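Local coordinates for putative oxidoreductase (Bacteroides fragilis NCTC 9343, PDB 3FHL), which probably acts as an NAD(P)-dependent oxidoreductase of the Gfo/Idh/MocA family, its substrate not established, at residues A196-L201 / I215-H220; E148-F153 / K228-A233. All blocks are in the same frame, centred on the assembly; numbering follows the deposited sequence. Where two conformers were deposited one is given.

Contact 1 of 2, residues A196-L201 / I215-H220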
loop_
_atom_site.group_PDB
_atom_site.type_symbol
_atom_site.label_atom_id
_atom_site.label_comp_id
_atom_site.label_asym_id
_atom_site.label_seq_id
_atom_site.Cartn_x
_atom_site.Cartn_y
_atom_site.Cartn_z
ATOM N N ALA C 196 -15.782 8.658 5.207
ATOM C CA ALA C 196 -16.077 7.307 4.738
ATOM C C ALA C 196 -14.899 6.350 4.950
ATOM O O ALA C 196 -13.775 6.783 5.202
ATOM C CB ALA C 196 -16.500 7.345 3.254
ATOM N N VAL C 197 -15.169 5.053 4.869
ATOM C CA VAL C 197 -14.130 4.025 5.041
ATOM C C VAL C 197 -14.193 2.989 3.908
ATOM O O VAL C 197 -15.261 2.469 3.593
ATOM C CB VAL C 197 -14.255 3.306 6.414
ATOM C CG1 VAL C 197 -13.314 2.070 6.502
ATOM C CG2 VAL C 197 -13.950 4.277 7.581
ATOM N N PHE C 198 -13.050 2.711 3.284
ATOM C CA PHE C 198 -12.916 1.520 2.473
ATOM C C PHE C 198 -11.953 0.575 3.180
ATOM O O PHE C 198 -10.934 1.011 3.716
ATOM C CB PHE C 198 -12.417 1.854 1.054
ATOM C CG PHE C 198 -11.876 0.641 0.308
ATOM C CD1 PHE C 198 -12.724 -0.155 -0.457
ATOM C CD2 PHE C 198 -10.535 0.277 0.411
ATOM C CE1 PHE C 198 -12.234 -1.281 -1.128
ATOM C CE2 PHE C 198 -10.041 -0.846 -0.247
ATOM C CZ PHE C 198 -10.897 -1.622 -1.022
ATOM N N ALA C 199 -12.279 -0.712 3.194
ATOM C CA ALA C 199 -11.332 -1.719 3.674
ATOM C C ALA C 199 -11.391 -2.995 2.856
ATOM O O ALA C 199 -12.447 -3.390 2.374
ATOM C CB ALA C 199 -11.594 -2.049 5.134
ATOM N N ASP C 200 -10.246 -3.654 2.735
ATOM C CA ASP C 200 -10.192 -4.982 2.168
ATOM C C ASP C 200 -9.351 -5.816 3.110
ATOM O O ASP C 200 -8.211 -5.461 3.426
ATOM C CB ASP C 200 -9.582 -4.938 0.757
ATOM C CG ASP C 200 -9.653 -6.292 0.029
ATOM O OD1 ASP C 200 -10.349 -7.218 0.498
ATOM O OD2 ASP C 200 -9.013 -6.423 -1.034
ATOM N N LEU C 201 -9.942 -6.907 3.587
ATOM C CA LEU C 201 -9.268 -7.796 4.518
ATOM C C LEU C 201 -9.011 -9.116 3.841
ATOM O O LEU C 201 -9.647 -9.450 2.838
ATOM C CB LEU C 201 -10.108 -8.042 5.782
ATOM C CG LEU C 201 -10.840 -6.974 6.610
ATOM C CD1 LEU C 201 -10.960 -7.499 8.020
ATOM C CD2 LEU C 201 -10.230 -5.581 6.619
ATOM N N ILE C 215 -6.103 -3.684 4.432
ATOM C CA ILE C 215 -5.775 -2.369 3.927
ATOM C C ILE C 215 -7.016 -1.494 4.152
ATOM O O ILE C 215 -8.127 -1.913 3.854
ATOM C CB ILE C 215 -5.299 -2.364 2.444
ATOM C CG1 ILE C 215 -4.886 -0.950 2.025
ATOM C CG2 ILE C 215 -6.357 -2.972 1.486
ATOM C CD1 ILE C 215 -3.973 -0.904 0.838
ATOM N N ILE C 216 -6.806 -0.303 4.707
ATOM C CA ILE C 216 -7.891 0.614 5.049
ATOM C C ILE C 216 -7.595 1.991 4.511
ATOM O O ILE C 216 -6.502 2.526 4.680
ATOM C CB ILE C 216 -8.115 0.677 6.586
ATOM C CG1 ILE C 216 -8.522 -0.708 7.115
ATOM C CG2 ILE C 216 -9.154 1.750 6.939
ATOM C CD1 ILE C 216 -8.429 -0.871 8.632
ATOM N N HIS C 217 -8.591 2.583 3.868
ATOM C CA HIS C 217 -8.516 3.975 3.492
ATOM C C HIS C 217 -9.522 4.749 4.310
ATOM O O HIS C 217 -10.701 4.406 4.321
ATOM C CB HIS C 217 -8.793 4.150 2.000
ATOM C CG HIS C 217 -7.768 3.489 1.141
ATOM N ND1 HIS C 217 -6.455 3.899 1.123
ATOM C CD2 HIS C 217 -7.841 2.412 0.326
ATOM C CE1 HIS C 217 -5.766 3.120 0.310
ATOM N NE2 HIS C 217 -6.586 2.213 -0.191
ATOM N N LEU C 218 -9.035 5.779 4.997
ATOM C CA LEU C 218 -9.898 6.691 5.747
ATOM C C LEU C 218 -10.082 7.889 4.844
ATOM O O LEU C 218 -9.135 8.639 4.569
ATOM C CB LEU C 218 -9.267 7.078 7.094
ATOM C CG LEU C 218 -8.825 5.960 8.023
ATOM C CD1 LEU C 218 -8.340 6.563 9.339
ATOM C CD2 LEU C 218 -9.974 5.024 8.287
ATOM N N LEU C 219 -11.302 8.036 4.342
ATOM C CA LEU C 219 -11.576 8.962 3.254
ATOM C C LEU C 219 -12.079 10.279 3.820
ATOM O O LEU C 219 -13.050 10.296 4.573
ATOM C CB LEU C 219 -12.596 8.343 2.273
ATOM C CG LEU C 219 -12.270 6.914 1.783
ATOM C CD1 LEU C 219 -13.484 6.172 1.226
ATOM C CD2 LEU C 219 -11.144 6.923 0.770
ATOM N N HIS C 220 -11.387 11.359 3.457
ATOM C CA HIS C 220 -11.657 12.729 3.915
ATOM C C HIS C 220 -11.719 12.898 5.451
ATOM O O HIS C 220 -12.794 13.155 6.012
ATOM C CB HIS C 220 -12.917 13.303 3.240
ATOM C CG HIS C 220 -12.927 13.169 1.747
ATOM N ND1 HIS C 220 -12.134 13.939 0.920
ATOM C CD2 HIS C 220 -13.633 12.349 0.931
ATOM C CE1 HIS C 220 -12.356 13.604 -0.339
ATOM N NE2 HIS C 220 -13.258 12.639 -0.359
#
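Ala196-Leu201 and Ile215-Leu219 run antiparallel, their axes 4.7 Å apart at 173°, with Ala196, Phe198 and Asp200 in hydrogen-bonded pairs with Leu219, His217 and Ile215. Each pair closes two amide bonds; in the middle one His217 N reaches Phe198 O at 2.8 Å. Between them, Val197-Leu218 and Ala199-Ile216 are non-hydrogen-bonded pairs, and Ala199 CA makes a CA-H...O contact of 3.2 Å with Ile215 O.

On the face of Phe198 and His217 the two rings lie side by side and meet rim to rim, CD2 of Phe198 3.4 Å from CD2 of His217, their planes 24° apart. Leu219, with CG anti to its carbonyl carbon (chi1 -50°), lays CD1 3.8 Å from Ala196 CB. On the other face Val197 CG2 touches Leu218 CD2 at 4.1 Å, while Ala199 CB meets Ile216 CG1 at 3.9 Å.

The face bearing Phe198 and His217 packs on the second subunit: Phe198 stacks on Phe198 of that subunit, His217 NE2 bonds to its His217 NE2, and Asp200 forms a salt bridge with its Lys228. The opposite face is covered by helix 328-347, through Ala341 and Ile337; strand 228-234 flanks the hairpin beside Ile216, and Val351 beside Val197.

Contact 2 of 2, residues E148-F153 / K228-A233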
loop_
_atom_site.group_PDB
_atom_site.type_symbol
_atom_site.label_atom_id
_atom_site.label_comp_id
_atom_site.label_asym_id
_atom_site.label_seq_id
_atom_site.Cartn_x
_atom_site.Cartn_y
_atom_site.Cartn_z
ATOM N N GLU C 148 -0.081 12.916 1.677
ATOM C CA GLU C 148 -0.309 11.484 1.825
ATOM C C GLU C 148 0.338 10.920 3.080
ATOM O O GLU C 148 1.451 11.292 3.420
ATOM C CB GLU C 148 0.192 10.717 0.581
ATOM C CG GLU C 148 -0.020 9.199 0.673
ATOM C CD GLU C 148 0.106 8.463 -0.657
ATOM O OE1 GLU C 148 0.938 8.878 -1.500
ATOM O OE2 GLU C 148 -0.624 7.455 -0.835
ATOM N N TYR C 149 -0.376 10.010 3.739
ATOM C CA TYR C 149 0.059 9.392 4.982
ATOM C C TYR C 149 -0.205 7.908 4.853
ATOM O O TYR C 149 -1.356 7.481 4.679
ATOM C CB TYR C 149 -0.788 9.965 6.132
ATOM C CG TYR C 149 -0.617 9.339 7.502
ATOM C CD1 TYR C 149 0.383 9.793 8.374
ATOM C CD2 TYR C 149 -1.483 8.336 7.946
ATOM C CE1 TYR C 149 0.511 9.262 9.643
ATOM C CE2 TYR C 149 -1.363 7.785 9.211
ATOM C CZ TYR C 149 -0.366 8.262 10.062
ATOM O OH TYR C 149 -0.237 7.720 11.309
ATOM N N GLU C 150 0.863 7.129 4.945
ATOM C CA GLU C 150 0.776 5.674 4.916
ATOM C C GLU C 150 1.374 5.120 6.176
ATOM O O GLU C 150 2.487 5.493 6.559
ATOM C CB GLU C 150 1.540 5.112 3.722
ATOM C CG GLU C 150 0.962 5.563 2.377
ATOM C CD GLU C 150 1.942 5.413 1.237
ATOM O OE1 GLU C 150 2.545 4.328 1.076
ATOM O OE2 GLU C 150 2.106 6.392 0.493
ATOM N N SER C 151 0.655 4.210 6.812
ATOM C CA SER C 151 1.114 3.642 8.067
ATOM C C SER C 151 0.857 2.137 8.011
ATOM O O SER C 151 -0.269 1.703 7.800
ATOM C CB SER C 151 0.374 4.329 9.242
ATOM O OG SER C 151 0.541 3.644 10.473
ATOM N N THR C 152 1.907 1.343 8.196
ATOM C CA THR C 152 1.831 -0.094 8.000
ATOM C C THR C 152 2.575 -0.874 9.070
ATOM O O THR C 152 3.699 -0.515 9.402
ATOM C CB THR C 152 2.488 -0.495 6.634
ATOM O OG1 THR C 152 1.861 0.222 5.573
ATOM C CG2 THR C 152 2.425 -2.026 6.361
ATOM N N PHE C 153 1.956 -1.934 9.598
ATOM C CA PHE C 153 2.692 -2.943 10.365
ATOM C C PHE C 153 2.990 -4.191 9.532
ATOM O O PHE C 153 2.127 -5.052 9.323
ATOM C CB PHE C 153 1.943 -3.360 11.637
ATOM C CG PHE C 153 2.164 -2.457 12.817
ATOM C CD1 PHE C 153 3.452 -2.079 13.202
ATOM C CD2 PHE C 153 1.079 -2.012 13.575
ATOM C CE1 PHE C 153 3.651 -1.255 14.308
ATOM C CE2 PHE C 153 1.271 -1.184 14.685
ATOM C CZ PHE C 153 2.554 -0.806 15.048
ATOM N N LYS C 228 -4.460 11.855 1.684
ATOM C CA LYS C 228 -4.741 10.473 1.366
ATOM C C LYS C 228 -4.173 9.563 2.450
ATOM O O LYS C 228 -2.976 9.618 2.728
ATOM C CB LYS C 228 -4.155 10.146 -0.016
ATOM C CG LYS C 228 -4.647 11.082 -1.123
ATOM C CD LYS C 228 -6.143 10.873 -1.403
ATOM C CE LYS C 228 -6.586 11.651 -2.639
ATOM N NZ LYS C 228 -8.064 11.730 -2.723
ATOM N N ILE C 229 -5.039 8.741 3.049
ATOM C CA ILE C 229 -4.667 7.877 4.176
ATOM C C ILE C 229 -4.720 6.395 3.823
ATOM O O ILE C 229 -5.742 5.897 3.365
ATOM C CB ILE C 229 -5.588 8.114 5.414
ATOM C CG1 ILE C 229 -5.373 9.509 6.001
ATOM C CG2 ILE C 229 -5.361 7.043 6.492
ATOM C CD1 ILE C 229 -6.083 9.726 7.315
ATOM N N THR C 230 -3.613 5.688 4.044
ATOM C CA THR C 230 -3.615 4.228 3.916
ATOM C C THR C 230 -3.090 3.603 5.195
ATOM O O THR C 230 -1.976 3.914 5.629
ATOM C CB THR C 230 -2.719 3.729 2.753
ATOM O OG1 THR C 230 -3.035 4.436 1.560
ATOM C CG2 THR C 230 -2.941 2.258 2.499
ATOM N N LEU C 231 -3.877 2.707 5.784
ATOM C CA LEU C 231 -3.438 1.919 6.941
ATOM C C LEU C 231 -3.398 0.439 6.565
ATOM O O LEU C 231 -4.346 -0.091 5.980
ATOM C CB LEU C 231 -4.368 2.157 8.146
ATOM C CG LEU C 231 -4.757 3.622 8.415
ATOM C CD1 LEU C 231 -5.844 3.702 9.473
ATOM C CD2 LEU C 231 -3.530 4.432 8.863
ATOM N N LYS C 232 -2.302 -0.231 6.895
ATOM C CA LYS C 232 -2.095 -1.600 6.443
ATOM C C LYS C 232 -1.411 -2.447 7.481
ATOM O O LYS C 232 -0.584 -1.950 8.237
ATOM C CB LYS C 232 -1.168 -1.614 5.229
ATOM C CG LYS C 232 -1.810 -1.579 3.891
ATOM C CD LYS C 232 -0.750 -1.739 2.786
ATOM C CE LYS C 232 -0.593 -3.179 2.339
ATOM N NZ LYS C 232 0.195 -3.226 1.051
ATOM N N ALA C 233 -1.721 -3.739 7.474
ATOM C CA ALA C 233 -0.899 -4.722 8.183
ATOM C C ALA C 233 -1.036 -6.078 7.536
ATOM O O ALA C 233 -2.063 -6.373 6.936
ATOM C CB ALA C 233 -1.270 -4.814 9.661
HETATM O O HOH W 1 -2.405 6.991 1.193
HETATM O O HOH W 2 -0.318 1.861 4.377
#
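Five amide bonds join Glu148-Phe153 to Lys228-Ala233, passing from Tyr149 N and Lys228 O (2.8 Å) down to Phe153 N and Lys232 O. On the face of Glu148 and Lys232, which meets the second subunit, Glu148 OE2 forms a salt bridge with Lys232 of that subunit, which probably favours the charged carboxylate in this buried place. Water 1 donates to the same OE2 at 2.7 Å and lies 2.7 Å from Thr230 OG1, with a weak third bond to Lys228 O. Glu148 CG stands anti to the backbone N (chi1 180°) and the extended chain carries the carboxylate to this water. Water 2 bridges Thr152 OG1, 3.0 Å away, and, weakly, Thr230 O.

Thr152 and Lys232 lie side by side, OG1 of Thr152 3.6 Å from CB of Lys232. On the face of Tyr149 and Ser151, Leu231 CD2 touches both Ser151 CB, at 3.9 Å, and the edge of the Tyr149 ring, where CE2 is 4.0 Å away. Farther along, Phe153 CB meets Ala233 CB at 4.0 Å. Helix 180-191 covers this face, its Phe191 edge-to-face with Tyr149.

With axes 9° apart, the strands are the one parallel pair of neighbours in the large mixed sheet, whose other neighbours are all antiparallel; this sheet belongs to the C-terminal alpha/beta domain of Gfo/Idh/MocA proteins.

In the fold
From the N terminus the chain first forms the parallel NAD-binding Rossmann sheet, then enters the C-terminal domain with strand 146-154. It next runs through helix 180-191 to strand 194-202 and turns back along strand 213-221, closing the short loop of contact 1. Strand 228-234 follows and returns beside strand 146-154, so contact 2 closes a longer loop that encloses contact 1 without crossing it. The two contacts, centres about 10 Å apart, share one sheet: Ile216 N lies 2.8 Å from Leu231 O, a probable hydrogen bond between strands 213-221 and 228-234. With that junction they tie together four adjacent strands, and the face carrying Phe198, His217, Thr230 and Glu148 meets the second subunit.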